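Local coordinates for protein 2-hydroxyisobutyryl-CoA mutase large subunit (Aquincola tertiaricarbonis, PDB 4R3U) that works with a small cobalamin-binding subunit to interconvert 2-hydroxyisobutyryl-CoA and (S)-3-hydroxybutyryl-CoA, at residues A154-A159 / S507-V512. Numbering follows the deposited sequence.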
ATOM      1  N   ALA A 154       6.990 -17.963 -27.060  1.00 22.81           N
ATOM      2  CA  ALA A 154       7.300 -19.233 -27.689  1.00 21.82           C
ATOM      3  C   ALA A 154       8.797 -19.276 -27.977  1.00 27.05           C
ATOM      4  O   ALA A 154       9.328 -18.350 -28.612  1.00 26.42           O
ATOM      5  CB  ALA A 154       6.521 -19.375 -28.982  1.00 22.69           C
ATOM      6  N   ILE A 155       9.491 -20.318 -27.463  1.00 23.65           N
ATOM      7  CA  ILE A 155      10.893 -20.546 -27.763  1.00 25.48           C
ATOM      8  C   ILE A 155      11.029 -21.998 -28.255  1.00 33.70           C
ATOM      9  O   ILE A 155      10.737 -22.939 -27.510  1.00 33.48           O
ATOM     10  CB  ILE A 155      11.936 -20.145 -26.661  1.00 28.39           C
ATOM     11  CG1 ILE A 155      11.706 -18.708 -26.102  1.00 27.06           C
ATOM     12  CG2 ILE A 155      13.406 -20.327 -27.180  1.00 28.77           C
ATOM     13  CD1 ILE A 155      12.137 -17.521 -26.998  1.00 32.84           C
ATOM     14  N   ASP A 156      11.428 -22.173 -29.532  1.00 32.38           N
ATOM     15  CA  ASP A 156      11.616 -23.511 -30.122  1.00 32.05           C
ATOM     16  C   ASP A 156      13.056 -23.699 -30.475  1.00 34.91           C
ATOM     17  O   ASP A 156      13.566 -24.798 -30.346  1.00 33.60           O
ATOM     18  CB  ASP A 156      10.748 -23.736 -31.387  1.00 33.03           C
ATOM     19  CG  ASP A 156       9.248 -23.688 -31.172  1.00 35.17           C
ATOM     20  OD1 ASP A 156       8.809 -23.891 -30.040  1.00 38.60           O
ATOM     21  OD2 ASP A 156       8.522 -23.435 -32.136  1.00 35.05           O
ATOM     22  N   THR A 157      13.707 -22.604 -30.907  1.00 33.21           N
ATOM     23  CA  THR A 157      15.082 -22.519 -31.440  1.00 33.25           C
ATOM     24  C   THR A 157      15.901 -21.351 -30.809  1.00 34.15           C
ATOM     25  O   THR A 157      15.343 -20.433 -30.205  1.00 31.38           O
ATOM     26  CB  THR A 157      15.000 -22.316 -32.970  1.00 38.26           C
ATOM     27  OG1 THR A 157      14.390 -21.049 -33.247  1.00 38.25           O
ATOM     28  CG2 THR A 157      14.213 -23.407 -33.674  1.00 34.22           C
ATOM     29  N   LEU A 158      17.224 -21.401 -30.975  1.00 31.70           N
ATOM     30  CA  LEU A 158      18.154 -20.366 -30.526  1.00 31.69           C
ATOM     31  C   LEU A 158      17.843 -19.064 -31.300  1.00 38.92           C
ATOM     32  O   LEU A 158      17.947 -17.969 -30.730  1.00 39.59           O
ATOM     33  CB  LEU A 158      19.590 -20.836 -30.766  1.00 32.92           C
ATOM     34  CG  LEU A 158      20.741 -19.825 -30.712  1.00 36.59           C
ATOM     35  CD1 LEU A 158      20.854 -19.168 -29.333  1.00 34.87           C
ATOM     36  CD2 LEU A 158      22.046 -20.515 -31.073  1.00 38.76           C
ATOM     37  N   ALA A 159      17.401 -19.203 -32.576  1.00 35.45           N
ATOM     38  CA  ALA A 159      16.967 -18.117 -33.448  1.00 34.61           C
ATOM     39  C   ALA A 159      15.886 -17.260 -32.771  1.00 37.24           C
ATOM     40  O   ALA A 159      15.944 -16.035 -32.868  1.00 36.66           O
ATOM     41  CB  ALA A 159      16.438 -18.684 -34.748  1.00 35.48           C
ATOM     42  N   SER A 507       6.850 -20.732 -39.080  1.00 39.64           N
ATOM     43  CA  SER A 507       7.632 -20.252 -40.220  1.00 39.56           C
ATOM     44  C   SER A 507       9.119 -20.282 -39.907  1.00 41.86           C
ATOM     45  O   SER A 507       9.886 -20.822 -40.709  1.00 43.89           O
ATOM     46  CB  SER A 507       7.214 -18.834 -40.587  1.00 43.95           C
ATOM     47  OG  SER A 507       5.892 -18.812 -41.093  1.00 60.32           O
ATOM     48  N   ARG A 508       9.516 -19.718 -38.731  1.00 34.91           N
ATOM     49  CA  ARG A 508      10.899 -19.667 -38.257  1.00 34.35           C
ATOM     50  C   ARG A 508      11.431 -21.037 -37.865  1.00 38.36           C
ATOM     51  O   ARG A 508      12.558 -21.363 -38.242  1.00 38.99           O
ATOM     52  CB  ARG A 508      11.048 -18.680 -37.096  1.00 33.02           C
ATOM     53  CG  ARG A 508      12.479 -18.552 -36.557  1.00 34.07           C
ATOM     54  CD  ARG A 508      12.786 -17.161 -36.083  1.00 36.86           C
ATOM     55  NE  ARG A 508      11.946 -16.818 -34.942  1.00 39.10           N
ATOM     56  CZ  ARG A 508      11.604 -15.586 -34.609  1.00 48.84           C
ATOM     57  NH1 ARG A 508      10.798 -15.373 -33.575  1.00 37.64           N
ATOM     58  NH2 ARG A 508      12.035 -14.558 -35.321  1.00 43.94           N
ATOM     59  N   THR A 509      10.639 -21.829 -37.112  1.00 34.74           N
ATOM     60  CA  THR A 509      11.012 -23.181 -36.672  1.00 35.13           C
ATOM     61  C   THR A 509      11.290 -24.071 -37.885  1.00 43.77           C
ATOM     62  O   THR A 509      12.323 -24.751 -37.904  1.00 44.89           O
ATOM     63  CB  THR A 509      10.001 -23.746 -35.640  1.00 36.41           C
ATOM     64  OG1 THR A 509      10.041 -22.908 -34.490  1.00 33.45           O
ATOM     65  CG2 THR A 509      10.344 -25.154 -35.181  1.00 31.80           C
ATOM     66  N   ARG A 510      10.397 -24.012 -38.922  1.00 40.50           N
ATOM     67  CA  ARG A 510      10.498 -24.779 -40.177  1.00 40.90           C
ATOM     68  C   ARG A 510      11.772 -24.419 -40.954  1.00 45.04           C
ATOM     69  O   ARG A 510      12.413 -25.311 -41.535  1.00 46.88           O
ATOM     70  CB  ARG A 510       9.264 -24.553 -41.083  1.00 40.07           C
ATOM     71  CG  ARG A 510       7.986 -25.265 -40.638  1.00 46.94           C
ATOM     72  CD  ARG A 510       6.898 -25.180 -41.700  1.00 57.57           C
ATOM     73  NE  ARG A 510       5.613 -25.681 -41.206  1.00 73.54           N
ATOM     74  CZ  ARG A 510       4.440 -25.507 -41.821  1.00 96.25           C
ATOM     75  NH1 ARG A 510       4.369 -24.810 -42.951  1.00 88.21           N
ATOM     76  NH2 ARG A 510       3.327 -26.007 -41.294  1.00 81.25           N
ATOM     77  N   ARG A 511      12.111 -23.108 -40.967  1.00 38.47           N
ATOM     78  CA  ARG A 511      13.258 -22.512 -41.631  1.00 38.28           C
ATOM     79  C   ARG A 511      14.547 -23.002 -40.972  1.00 41.60           C
ATOM     80  O   ARG A 511      15.451 -23.465 -41.675  1.00 44.05           O
ATOM     81  CB  ARG A 511      13.161 -20.973 -41.563  1.00 38.73           C
ATOM     82  CG  ARG A 511      14.126 -20.220 -42.475  1.00 55.56           C
ATOM     83  CD  ARG A 511      14.429 -18.807 -41.995  1.00 76.79           C
ATOM     84  NE  ARG A 511      14.757 -18.704 -40.564  1.00 86.59           N
ATOM     85  CZ  ARG A 511      15.910 -18.251 -40.082  1.00 97.35           C
ATOM     86  NH1 ARG A 511      16.873 -17.853 -40.906  1.00 87.36           N
ATOM     87  NH2 ARG A 511      16.110 -18.192 -38.774  1.00 76.27           N
ATOM     88  N   VAL A 512      14.619 -22.939 -39.628  1.00 35.66           N
ATOM     89  CA  VAL A 512      15.770 -23.381 -38.819  1.00 34.80           C
ATOM     90  C   VAL A 512      16.094 -24.851 -39.131  1.00 42.50           C
ATOM     91  O   VAL A 512      17.260 -25.175 -39.404  1.00 44.27           O
ATOM     92  CB  VAL A 512      15.566 -23.098 -37.297  1.00 35.65           C
ATOM     93  CG1 VAL A 512      16.625 -23.790 -36.430  1.00 35.38           C
ATOM     94  CG2 VAL A 512      15.525 -21.589 -37.015  1.00 34.12           C
TER
HETATM   95  O   HOH W   1       9.763 -16.766 -30.944  1.00 29.85           O
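A mixed polar and apolar packing contact joins Asp156, Thr157 and Ala159, at the start of helix 158-164 in the connection between barrel strands 125-128 and 175-178, to one side of helix 501-515 in the C-terminal part of the chain. The closest pair of CA atoms, those of Asp156 and Thr509, lies 6.6 Å apart where the polar link forms: Thr509 OG1 donates to Asp156 OD2 over 2.9 Å, using the carboxylate lone pair that points away from OD1, and the two side chains cross nearly at right angles. Ser139 OG and Gln505 NE2 also hydrogen-bond to Asp156 OD2. Farther along, Thr157 and Val512 meet tip to tip, CG2 of Thr157 lying 3.7 Å from CG1 of Val512. With Val512 CG1 anti to its backbone N (chi1 169°), the other branch, CG2, comes within 3.8 Å of Ala159 CB. Beside these methyl contacts, Arg508 spans the gap through one water, which donates to Ala154 O (2.9 Å) and accepts from Arg508 NH1 (3.2 Å), its oxygen at the guanidinium edge, in plane. Arg508 NE and NH2 form salt bridges with Asp160 and Glu108. Three hydrogen bonds converging on the buried Asp156 OD2 would probably stabilise a carboxylate there.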